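Local coordinates for protein aldehyde dehydrogenase (Anabaena variabilis, PDB 4H7N) that probably oxidises aldehydes to carboxylic acids with NAD+ as the electron acceptor, as a member of the aldehyde dehydrogenase family, at residues Q294-P298 with L340-C346. Numbering follows the deposited sequence.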
# COMPACT_ATOMS: atom_id res chain seq x y z
N GLN A 294 -33.76 -0.99 -25.50
CA GLN A 294 -34.63 0.17 -25.36
C GLN A 294 -34.24 1.09 -24.19
O GLN A 294 -33.76 0.62 -23.15
CB GLN A 294 -36.08 -0.30 -25.17
CG GLN A 294 -36.58 -1.14 -26.33
CD GLN A 294 -36.65 -0.31 -27.62
OE1 GLN A 294 -37.18 0.79 -27.62
NE2 GLN A 294 -36.07 -0.84 -28.71
N LEU A 295 -34.44 2.39 -24.40
CA LEU A 295 -34.31 3.36 -23.33
C LEU A 295 -35.44 3.15 -22.33
O LEU A 295 -36.50 2.69 -22.69
CB LEU A 295 -34.40 4.79 -23.87
CG LEU A 295 -33.35 5.17 -24.88
CD1 LEU A 295 -33.51 6.64 -25.21
CD2 LEU A 295 -31.98 4.88 -24.29
N ALA A 296 -35.17 3.47 -21.08
CA ALA A 296 -36.14 3.36 -20.00
C ALA A 296 -36.93 4.67 -19.99
O ALA A 296 -36.96 5.39 -19.02
CB ALA A 296 -35.43 3.12 -18.68
N TYR A 297 -37.59 4.92 -21.11
CA TYR A 297 -38.28 6.14 -21.36
C TYR A 297 -39.52 5.78 -22.18
O TYR A 297 -39.41 5.03 -23.13
CB TYR A 297 -37.38 7.06 -22.18
CG TYR A 297 -38.07 8.36 -22.42
CD1 TYR A 297 -38.19 9.28 -21.40
CD2 TYR A 297 -38.70 8.63 -23.64
CE1 TYR A 297 -38.87 10.47 -21.58
CE2 TYR A 297 -39.40 9.82 -23.84
CZ TYR A 297 -39.48 10.73 -22.79
OH TYR A 297 -40.14 11.92 -22.94
N PRO A 298 -40.67 6.34 -21.84
CA PRO A 298 -40.95 7.38 -20.83
C PRO A 298 -40.98 6.89 -19.42
O PRO A 298 -40.81 7.69 -18.55
CB PRO A 298 -42.36 7.88 -21.23
CG PRO A 298 -42.96 6.76 -22.00
CD PRO A 298 -41.82 6.15 -22.77
N LEU A 340 -34.73 14.16 -23.25
CA LEU A 340 -36.07 13.59 -23.30
C LEU A 340 -36.66 13.64 -21.90
O LEU A 340 -36.06 13.14 -20.91
CB LEU A 340 -36.05 12.16 -23.81
CG LEU A 340 -35.45 11.89 -25.20
CD1 LEU A 340 -35.15 10.41 -25.29
CD2 LEU A 340 -36.41 12.35 -26.32
N GLY A 341 -37.83 14.29 -21.80
CA GLY A 341 -38.50 14.50 -20.51
C GLY A 341 -37.66 15.28 -19.52
O GLY A 341 -37.89 15.21 -18.31
N GLY A 342 -36.71 16.05 -20.02
CA GLY A 342 -35.83 16.83 -19.18
C GLY A 342 -34.53 16.14 -18.81
O GLY A 342 -33.63 16.76 -18.24
N GLY A 343 -34.43 14.84 -19.08
CA GLY A 343 -33.21 14.07 -18.84
C GLY A 343 -32.31 13.95 -20.06
O GLY A 343 -32.75 14.20 -21.17
N TRP A 344 -31.06 13.55 -19.86
CA TRP A 344 -30.14 13.30 -20.97
C TRP A 344 -30.03 11.79 -21.19
O TRP A 344 -29.91 11.02 -20.23
CB TRP A 344 -28.73 13.84 -20.68
CG TRP A 344 -28.59 15.33 -20.73
CD1 TRP A 344 -28.31 16.16 -19.68
CD2 TRP A 344 -28.71 16.17 -21.88
NE1 TRP A 344 -28.26 17.46 -20.11
CE2 TRP A 344 -28.51 17.50 -21.45
CE3 TRP A 344 -28.99 15.93 -23.24
CZ2 TRP A 344 -28.55 18.59 -22.33
CZ3 TRP A 344 -29.05 17.00 -24.11
CH2 TRP A 344 -28.83 18.33 -23.65
N TRP A 345 -29.97 11.41 -22.45
CA TRP A 345 -29.98 10.04 -22.90
C TRP A 345 -29.05 9.82 -24.09
O TRP A 345 -28.78 10.74 -24.87
CB TRP A 345 -31.39 9.62 -23.32
CG TRP A 345 -32.42 9.90 -22.30
CD1 TRP A 345 -33.04 11.08 -22.07
CD2 TRP A 345 -33.00 8.96 -21.40
NE1 TRP A 345 -33.96 10.96 -21.05
CE2 TRP A 345 -33.96 9.66 -20.62
CE3 TRP A 345 -32.81 7.59 -21.17
CZ2 TRP A 345 -34.70 9.05 -19.65
CZ3 TRP A 345 -33.58 6.98 -20.20
CH2 TRP A 345 -34.51 7.72 -19.44
N CYS A 346 -28.52 8.61 -24.18
CA CYS A 346 -27.78 8.14 -25.35
C CYS A 346 -28.07 6.67 -25.53
O CYS A 346 -27.98 5.87 -24.58
CB CYS A 346 -26.27 8.32 -25.18
SG CYS A 346 -25.33 8.04 -26.73
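Tyr297 meets Trp345 in an offset edge-to-face pair, the tyrosine edge turned to the face of the indole's six-membered ring, with planes at 62° and centroids 5.6 Å apart. Tyr297 CB itself sits over that indole ring, 4.2 Å from the centroid, and a chi1 of -178°, which leaves CG beside the carbonyl carbon, carries the phenol ring on to the beta turn. There Leu340 CB lies over one phenol face in a CH-pi contact, while Pro298 CB covers the opposite face. Leu295 crosses Leu340 at about a right angle, its CD1 4.1 Å from Leu340 CD1 and equally close to Trp345 CB. Trp345 NE1 donates to Leu340 O at 3.0 Å, which helps to hold the indole's rotation; this carbonyl also accepts from Gly343 N, within the type I' turn. A leucine in place of Trp345 has neither the N-H nor the ring, so Tyr297 would probably lose the face its edge and CB pack on. No hydrogen bond joins the two segments; Ala296 O lies against Trp345 CH2 and is hydrogen-bonded to Arg14. The contact thus packs the loop between helices 279-292 and 311-326 against the two-stranded antiparallel hairpin of strands 338-340 and 343-345.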